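Local coordinates for protein galactan 1,3-beta-galactosidase (Phanerochaete chrysosporium, PDB 7BYS) that probably hydrolyses beta-1,3-galactan chains of arabinogalactans from one end as a family 43 glycoside hydrolase that also carries a carbohydrate-binding module, at residues Ser54-Val57 with Asn58-Arg61; Ser67-Ala70 with Gly71-Ile74; Ser241-Ala244 with Phe245-Pro248; Ser291-Val294 with Gln295-Thr298. All coordinates share one frame; numbering follows the deposited sequence.

How the interactions relate
Along the chain the four contacts follow in series, and none nests in or crosses another; interactions 1, 2 and 4 each close a local turn, while interaction 3 spans a kink within one strand. Interaction 1 joins strand 48-53 to strand 60-61, the last two of the first propeller blade. Interaction 2 folds back the loop leading to strand 79-88 and touches none of the others. Interaction 3 lies in strand 242-249, the first of the fifth blade. Interaction 4 closes the hairpin 290-293/298-301, beyond the last blade. In one of its two conformers L56 touches two other contacts, its CD1 lying 3.7 Å from both L247 CD2 and V294 CG2. Interactions 3 and 4 do not touch.

Interaction 1: residues Ser54-Val57 with Asn58-Arg61; sequences SDLV and NWSR
D55 and N58 are joined by two nearly straight hydrogen bonds, one to each carboxylate oxygen. The backbone N of N58 donates to D55 OD1 (2.9 Å, 177°), and its side-chain ND2 donates to D55 OD2 at 3.0 Å. Both are syn approaches lying moderately out of the carboxylate plane, and that plane is turned 49° from the amide of N58. CG of D55 sits between its own backbone N and carbonyl carbon (chi1 59°), which folds the carboxylate back over the following residues. D55 OD1 is shared: V57 N also donates to it, at 2.9 Å, from above the carboxylate plane. This last bond, to the backbone N two residues on, defines an Asx turn, within the loop that joins the antiparallel strands 48-53 and 60-61 of a propeller blade. Water adds two bridges, one linking V57 O with W59 N and the other S54 N with N58 O. Apolar contact rests on L56 and W59, which lie side by side with L56 CD2, in one of its two conformers, 3.8 Å from W59 CZ2. W59 NE1 makes a weak, bent bond to L56 O at 3.1 Å. Beyond it, W33 meets the W59 ring edge-to-face, while L56 packs on F31.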
loop_
_atom_site.group_PDB
_atom_site.type_symbol
_atom_site.label_atom_id
_atom_site.label_comp_id
_atom_site.label_asym_id
_atom_site.label_seq_id
_atom_site.Cartn_x
_atom_site.Cartn_y
_atom_site.Cartn_z
ATOM N N SER A 54 -16.785 -4.628 8.207
ATOM C CA SER A 54 -17.149 -6.019 7.986
ATOM C C SER A 54 -16.867 -6.493 6.569
ATOM O O SER A 54 -16.951 -7.702 6.311
ATOM C CB SER A 54 -18.627 -6.229 8.305
ATOM O OG SER A 54 -19.426 -5.554 7.350
ATOM N N ASP A 55 -16.521 -5.581 5.652
ATOM C CA ASP A 55 -16.373 -5.920 4.243
ATOM C C ASP A 55 -15.035 -5.518 3.632
ATOM O O ASP A 55 -14.828 -5.772 2.442
ATOM C CB ASP A 55 -17.519 -5.330 3.400
ATOM C CG ASP A 55 -17.618 -3.810 3.496
ATOM O OD1 ASP A 55 -16.641 -3.147 3.900
ATOM O OD2 ASP A 55 -18.694 -3.270 3.150
ATOM N N LEU A 56 -14.128 -4.918 4.407
ATOM C CA LEU A 56 -12.801 -4.458 3.983
ATOM C C LEU A 56 -12.830 -3.212 3.106
ATOM O O LEU A 56 -11.772 -2.820 2.572
ATOM C CB LEU A 56 -11.963 -5.553 3.309
ATOM C CG LEU A 56 -11.492 -6.703 4.192
ATOM C CD1 LEU A 56 -10.631 -7.641 3.370
ATOM C CD2 LEU A 56 -10.725 -6.184 5.419
ATOM N N VAL A 57 -13.987 -2.568 2.922
ATOM C CA VAL A 57 -14.061 -1.432 2.001
ATOM C C VAL A 57 -14.682 -0.211 2.665
ATOM O O VAL A 57 -14.249 0.926 2.434
ATOM C CB VAL A 57 -14.800 -1.812 0.705
ATOM C CG1 VAL A 57 -14.959 -0.599 -0.202
ATOM C CG2 VAL A 57 -14.046 -2.916 -0.013
ATOM N N ASN A 58 -15.687 -0.434 3.505
ATOM C CA ASN A 58 -16.377 0.645 4.207
ATOM C C ASN A 58 -15.854 0.698 5.640
ATOM O O ASN A 58 -16.246 -0.111 6.486
ATOM C CB ASN A 58 -17.884 0.437 4.152
ATOM C CG ASN A 58 -18.437 0.631 2.757
ATOM O OD1 ASN A 58 -18.549 1.760 2.275
ATOM N ND2 ASN A 58 -18.771 -0.470 2.091
ATOM N N TRP A 59 -14.989 1.672 5.913
ATOM C CA TRP A 59 -14.219 1.737 7.146
ATOM C C TRP A 59 -14.757 2.851 8.027
ATOM O O TRP A 59 -14.907 3.992 7.570
ATOM C CB TRP A 59 -12.737 1.979 6.841
ATOM C CG TRP A 59 -12.087 0.811 6.166
ATOM C CD1 TRP A 59 -11.806 0.669 4.836
ATOM C CD2 TRP A 59 -11.632 -0.388 6.804
ATOM N NE1 TRP A 59 -11.210 -0.550 4.607
ATOM C CE2 TRP A 59 -11.099 -1.226 5.795
ATOM C CE3 TRP A 59 -11.638 -0.840 8.130
ATOM C CZ2 TRP A 59 -10.557 -2.487 6.078
ATOM C CZ3 TRP A 59 -11.104 -2.098 8.411
ATOM C CH2 TRP A 59 -10.573 -2.904 7.387
ATOM N N SER A 60 -15.037 2.518 9.279
ATOM C CA SER A 60 -15.597 3.444 10.252
ATOM C C SER A 60 -14.523 3.777 11.278
ATOM O O SER A 60 -14.013 2.879 11.956
ATOM C CB SER A 60 -16.792 2.783 10.938
ATOM O OG SER A 60 -17.466 3.687 11.791
ATOM N N ARG A 61 -14.181 5.059 11.397
ATOM C CA ARG A 61 -13.105 5.466 12.292
ATOM C C ARG A 61 -13.563 5.494 13.746
ATOM O O ARG A 61 -14.545 6.164 14.090
ATOM C CB ARG A 61 -12.528 6.817 11.882
ATOM C CG ARG A 61 -11.241 7.092 12.616
ATOM C CD ARG A 61 -10.512 8.308 12.116
ATOM N NE ARG A 61 -9.224 8.396 12.789
ATOM C CZ ARG A 61 -8.266 9.269 12.499
ATOM N NH1 ARG A 61 -8.443 10.150 11.519
ATOM N NH2 ARG A 61 -7.130 9.263 13.194
HETATM O O HOH W 1 -18.413 -2.493 7.072
HETATM O O HOH W 2 -14.385 3.456 3.825
#

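Interaction 2: residues Ser67-Ala70 with Gly71-Ile74; sequences SPIA and GTMI
I69 O is met by the T72 hydroxyl, whose OG1 donates to it over 2.8 Å, tilted 25° from the carbonyl plane. This is the tight side of the loop. The same T72 OG1 accepts from I74 N at 3.0 Å, an ST turn, so two bonds fix the hydroxyl; with OG1 between the backbone N and carbonyl carbon of T72 (chi1 71°), it can serve both. A further bond runs from I69 N to I74 O (3.0 Å, 157°), arriving from above the carbonyl plane. Next to it, P68 CA makes a CH...O contact with I74 O at 3.1 Å. I74 CD1 reaches back across the loop, 3.9 Å from I69 CG1 and near S67 O.

The tip is looser. I69 to T72 form a type II beta turn whose closing bond, T72 N to I69 O, is weak at 3.4 Å. G71 occupies its third position with positive phi, where a beta carbon would come only 2.6 Å from A70 O. A70 and G71 are solvent-exposed here, and I69, also exposed, touches T72 by its CG2 methyl. The inner end of the loop is covered: P68 and I74 pack on F45, and I74 also meets F98 of strand 93-101 and Y124 of strand 123-128, two strands of the second propeller blade.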
loop_
_atom_site.group_PDB
_atom_site.type_symbol
_atom_site.label_atom_id
_atom_site.label_comp_id
_atom_site.label_asym_id
_atom_site.label_seq_id
_atom_site.Cartn_x
_atom_site.Cartn_y
_atom_site.Cartn_z
ATOM N N SER A 67 -2.079 7.098 21.443
ATOM C CA SER A 67 -1.939 8.542 21.414
ATOM C C SER A 67 -0.605 8.923 22.029
ATOM O O SER A 67 -0.028 8.154 22.800
ATOM C CB SER A 67 -3.079 9.202 22.198
ATOM O OG SER A 67 -4.323 8.880 21.608
ATOM N N PRO A 68 -0.086 10.107 21.707
ATOM C CA PRO A 68 1.244 10.483 22.192
ATOM C C PRO A 68 1.274 10.769 23.683
ATOM O O PRO A 68 0.266 11.113 24.306
ATOM C CB PRO A 68 1.569 11.751 21.393
ATOM C CG PRO A 68 0.662 11.704 20.216
ATOM C CD PRO A 68 -0.588 11.073 20.715
ATOM N N ILE A 69 2.460 10.599 24.251
ATOM C CA ILE A 69 2.742 10.993 25.626
ATOM C C ILE A 69 4.026 11.810 25.616
ATOM O O ILE A 69 5.095 11.298 25.246
ATOM C CB ILE A 69 2.887 9.785 26.565
ATOM C CG1 ILE A 69 1.664 8.868 26.486
ATOM C CG2 ILE A 69 3.099 10.261 27.997
ATOM C CD1 ILE A 69 1.789 7.613 27.355
ATOM N N ALA A 70 3.928 13.072 26.034
ATOM C CA ALA A 70 5.099 13.936 26.069
ATOM C C ALA A 70 6.144 13.365 27.017
ATOM O O ALA A 70 5.813 12.773 28.049
ATOM C CB ALA A 70 4.698 15.344 26.518
ATOM N N GLY A 71 7.413 13.515 26.645
ATOM C CA GLY A 71 8.502 13.069 27.487
ATOM C C GLY A 71 8.799 11.589 27.431
ATOM O O GLY A 71 9.611 11.104 28.224
ATOM N N THR A 72 8.175 10.851 26.521
ATOM C CA THR A 72 8.442 9.432 26.330
ATOM C C THR A 72 8.881 9.209 24.894
ATOM O O THR A 72 8.876 10.126 24.068
ATOM C CB THR A 72 7.189 8.590 26.573
ATOM O OG1 THR A 72 6.268 8.802 25.488
ATOM C CG2 THR A 72 6.536 8.953 27.897
ATOM N N MET A 73 9.213 7.956 24.589
ATOM C CA MET A 73 9.547 7.588 23.222
ATOM C C MET A 73 8.331 7.537 22.306
ATOM O O MET A 73 8.505 7.311 21.105
ATOM C CB MET A 73 10.259 6.236 23.205
ATOM C CG MET A 73 11.647 6.265 23.807
ATOM S SD MET A 73 12.886 5.706 22.628
ATOM C CE MET A 73 12.659 6.921 21.341
ATOM N N ILE A 74 7.120 7.747 22.827
ATOM C CA ILE A 74 5.947 7.932 21.978
ATOM C C ILE A 74 5.430 9.363 22.068
ATOM O O ILE A 74 4.222 9.606 21.987
ATOM C CB ILE A 74 4.840 6.886 22.227
ATOM C CG1 ILE A 74 4.257 6.982 23.646
ATOM C CG2 ILE A 74 5.362 5.471 21.921
ATOM C CD1 ILE A 74 2.870 6.371 23.740
#

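Interaction 3: residues Ser241-Ala244 with Phe245-Pro248; sequences SQNA and FDLP
The amide nitrogen ND2 of N243 is gripped by two acceptors, D246 OD2 across the contact and the backbone O of A188. The bond from N243 ND2 to D246 OD2 (3.1 Å, 156°) uses the syn lone pair of that oxygen and lies close to the amide plane of N243. The two side chains come from opposite directions, yet their flat groups are nearly coplanar. Meeting edge to edge in this way, they also place N243 OD1 2.6 Å from D246 OD1. CG of N243 is anti to its backbone N (chi1 -167°), carrying the amide forward along the strand to the carboxylate three residues on. With a leucine in place of N243, D246 OD2 would probably lose its amide partner and the A188 carbonyl its donor, leaving the carboxylate freer to turn.

Between the pair the strand is kinked: the axes of 242-244 and 245-248 diverge by 55°. A classic beta bulge lies at the kink and probably produces it: A244 and F245 both face M256 and both make backbone hydrogen bonds with it. A244 O lies at the edge of the F245 ring, near its plane.

Q242 at the start of the strand and R82 belong to the galactose-binding site, which holds no sugar here, and R82 donates from NH1 to N243 O. The kinked strand opens the fifth blade of the propeller and pairs with strand 252-259. Y255 of that strand and I201 of strand 197-204 pack on both N243 and D246, while F245 rests on K84 of strand 79-88.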
loop_
_atom_site.group_PDB
_atom_site.type_symbol
_atom_site.label_atom_id
_atom_site.label_comp_id
_atom_site.label_asym_id
_atom_site.label_seq_id
_atom_site.Cartn_x
_atom_site.Cartn_y
_atom_site.Cartn_z
ATOM N N SER A 241 4.760 1.029 -4.918
ATOM C CA SER A 241 4.257 0.792 -3.570
ATOM C C SER A 241 5.314 0.054 -2.767
ATOM O O SER A 241 6.358 -0.356 -3.287
ATOM C CB SER A 241 2.923 0.036 -3.597
ATOM O OG SER A 241 3.123 -1.341 -3.873
ATOM N N GLN A 242 5.021 -0.105 -1.480
ATOM C CA GLN A 242 5.863 -0.844 -0.551
ATOM C C GLN A 242 4.954 -1.646 0.362
ATOM O O GLN A 242 3.963 -1.112 0.877
ATOM C CB GLN A 242 6.716 0.099 0.296
ATOM C CG GLN A 242 7.702 -0.643 1.190
ATOM C CD GLN A 242 8.524 0.280 2.055
ATOM O OE1 GLN A 242 8.073 1.354 2.442
ATOM N NE2 GLN A 242 9.754 -0.132 2.358
ATOM N N ASN A 243 5.297 -2.918 0.564
ATOM C CA ASN A 243 4.480 -3.817 1.369
ATOM C C ASN A 243 4.175 -3.219 2.737
ATOM O O ASN A 243 5.021 -2.563 3.354
ATOM C CB ASN A 243 5.237 -5.129 1.564
ATOM C CG ASN A 243 4.355 -6.223 2.107
ATOM O OD1 ASN A 243 3.268 -6.462 1.592
ATOM N ND2 ASN A 243 4.819 -6.907 3.140
ATOM N N ALA A 244 2.953 -3.482 3.215
ATOM C CA ALA A 244 2.530 -3.091 4.561
ATOM C C ALA A 244 1.895 -4.268 5.298
ATOM O O ALA A 244 2.237 -4.543 6.457
ATOM C CB ALA A 244 1.546 -1.922 4.533
ATOM N N PHE A 245 0.989 -4.992 4.639
ATOM C CA PHE A 245 0.300 -6.101 5.287
ATOM C C PHE A 245 -0.193 -7.059 4.218
ATOM O O PHE A 245 -0.633 -6.628 3.146
ATOM C CB PHE A 245 -0.886 -5.634 6.151
ATOM C CG PHE A 245 -1.272 -6.633 7.209
ATOM C CD1 PHE A 245 -0.616 -6.662 8.439
ATOM C CD2 PHE A 245 -2.259 -7.580 6.955
ATOM C CE1 PHE A 245 -0.950 -7.607 9.404
ATOM C CE2 PHE A 245 -2.594 -8.527 7.915
ATOM C CZ PHE A 245 -1.942 -8.537 9.134
ATOM N N ASP A 246 -0.143 -8.351 4.521
ATOM C CA ASP A 246 -0.515 -9.387 3.561
ATOM C C ASP A 246 -1.607 -10.222 4.214
ATOM O O ASP A 246 -1.333 -11.012 5.124
ATOM C CB ASP A 246 0.725 -10.179 3.190
ATOM C CG ASP A 246 1.854 -9.268 2.809
ATOM O OD1 ASP A 246 1.666 -8.514 1.814
ATOM O OD2 ASP A 246 2.871 -9.241 3.532
ATOM N N LEU A 247 -2.856 -10.000 3.785
ATOM C CA LEU A 247 -4.020 -10.567 4.463
ATOM C C LEU A 247 -4.458 -11.840 3.759
ATOM O O LEU A 247 -4.610 -11.834 2.534
ATOM C CB LEU A 247 -5.163 -9.556 4.428
ATOM C CG LEU A 247 -6.366 -9.969 5.274
ATOM C CD1 LEU A 247 -6.078 -9.789 6.750
ATOM C CD2 LEU A 247 -7.599 -9.155 4.873
ATOM N N PRO A 248 -4.691 -12.949 4.459
ATOM C CA PRO A 248 -5.220 -14.135 3.771
ATOM C C PRO A 248 -6.611 -13.872 3.209
ATOM O O PRO A 248 -7.397 -13.112 3.772
ATOM C CB PRO A 248 -5.252 -15.211 4.866
ATOM C CG PRO A 248 -5.078 -14.507 6.142
ATOM C CD PRO A 248 -4.431 -13.179 5.889
#

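Interaction 4: residues Ser291-Val294 with Gln295-Thr298; sequences SVNV and QAGT
The side-chain oxygen of N293 accepts a hydrogen bond from the backbone of the turn: A296 N donates to N293 OD1 (3.0 Å, 158°), arriving steeply from above the carbonyl plane of the amide. The methyl group of A296 sits beside the same amide, with A296 CB 3.4 Å from N293 CG. The carboxamide turns toward the loop because CG is anti to the backbone N (chi1 -176°). Q295 OE1 also comes near N293 OD1, but both are acceptors and no hydrogen bond joins them; the two amide planes stand 76° apart. An alanine in place of N293 is likely to leave the A296 N-H without its side-chain acceptor and the A296 methyl without the amide beside it.

Around this first shell runs the backbone frame. N293 and T298 form an antiparallel hydrogen-bonded pair, N293 N to T298 O at 2.9 Å and T298 N to N293 O at 3.1 Å, both nearly straight. G297 and T298 together face N293, a G1 beta bulge that closes the hairpin of strands 290-293 and 298-301; G297 has the positive phi that favours glycine there. Its N makes weak bonds to N293 O and V294 O. On the side of the pair where both side chains lie, T298 OG1 touches N293 CB at 3.4 Å.

Farther out, V292 CG2 approaches T298 O at 3.7 Å, and S291 continues the backbone pairing with S300. The outer edge of strand 290-293 is held by the chain terminus: N1 OD1 accepts from V292 N, and N1 O bonds with S291 OG in one conformer of that serine. V292 also packs on I3 and on V57 of the first propeller blade.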
loop_
_atom_site.group_PDB
_atom_site.type_symbol
_atom_site.label_atom_id
_atom_site.label_comp_id
_atom_site.label_asym_id
_atom_site.label_seq_id
_atom_site.Cartn_x
_atom_site.Cartn_y
_atom_site.Cartn_z
ATOM N N SER A 291 -13.216 -5.886 -6.666
ATOM C CA SER A 291 -14.127 -6.063 -5.546
ATOM C C SER A 291 -13.686 -7.270 -4.735
ATOM O O SER A 291 -13.083 -8.206 -5.264
ATOM C CB SER A 291 -15.559 -6.280 -6.036
ATOM O OG SER A 291 -16.038 -5.117 -6.682
ATOM N N VAL A 292 -13.999 -7.248 -3.446
ATOM C CA VAL A 292 -13.585 -8.298 -2.529
ATOM C C VAL A 292 -14.815 -8.825 -1.807
ATOM O O VAL A 292 -15.733 -8.063 -1.483
ATOM C CB VAL A 292 -12.505 -7.801 -1.536
ATOM C CG1 VAL A 292 -13.067 -6.760 -0.564
ATOM C CG2 VAL A 292 -11.899 -8.972 -0.785
ATOM N N ASN A 293 -14.841 -10.130 -1.574
ATOM C CA ASN A 293 -15.866 -10.772 -0.752
ATOM C C ASN A 293 -15.079 -11.494 0.330
ATOM O O ASN A 293 -14.639 -12.629 0.138
ATOM C CB ASN A 293 -16.741 -11.744 -1.539
ATOM C CG ASN A 293 -17.872 -12.337 -0.687
ATOM O OD1 ASN A 293 -17.797 -12.370 0.548
ATOM N ND2 ASN A 293 -18.919 -12.823 -1.350
ATOM N N VAL A 294 -14.873 -10.811 1.459
ATOM C CA VAL A 294 -13.999 -11.367 2.482
ATOM C C VAL A 294 -14.617 -12.605 3.130
ATOM O O VAL A 294 -13.894 -13.507 3.565
ATOM C CB VAL A 294 -13.576 -10.281 3.493
ATOM C CG1 VAL A 294 -14.737 -9.878 4.392
ATOM C CG2 VAL A 294 -12.364 -10.739 4.292
ATOM N N GLN A 295 -15.948 -12.688 3.171
ATOM C CA GLN A 295 -16.603 -13.866 3.737
ATOM C C GLN A 295 -16.451 -15.085 2.830
ATOM O O GLN A 295 -16.298 -16.215 3.317
ATOM C CB GLN A 295 -18.082 -13.573 3.999
ATOM C CG GLN A 295 -18.334 -12.466 5.020
ATOM C CD GLN A 295 -18.440 -11.088 4.382
ATOM O OE1 GLN A 295 -18.177 -10.915 3.189
ATOM N NE2 GLN A 295 -18.831 -10.097 5.180
ATOM N N ALA A 296 -16.514 -14.881 1.511
ATOM C CA ALA A 296 -16.308 -15.968 0.562
ATOM C C ALA A 296 -14.836 -16.281 0.350
ATOM O O ALA A 296 -14.512 -17.373 -0.128
ATOM C CB ALA A 296 -16.944 -15.638 -0.790
ATOM N N GLY A 297 -13.944 -15.352 0.683
ATOM C CA GLY A 297 -12.534 -15.512 0.378
ATOM C C GLY A 297 -12.218 -15.326 -1.090
ATOM O O GLY A 297 -11.347 -16.022 -1.625
ATOM N N THR A 298 -12.930 -14.421 -1.767
ATOM C CA THR A 298 -12.830 -14.266 -3.208
ATOM C C THR A 298 -12.625 -12.803 -3.567
ATOM O O THR A 298 -12.849 -11.895 -2.766
ATOM C CB THR A 298 -14.081 -14.801 -3.926
ATOM O OG1 THR A 298 -15.230 -14.041 -3.525
ATOM C CG2 THR A 298 -14.288 -16.281 -3.608
#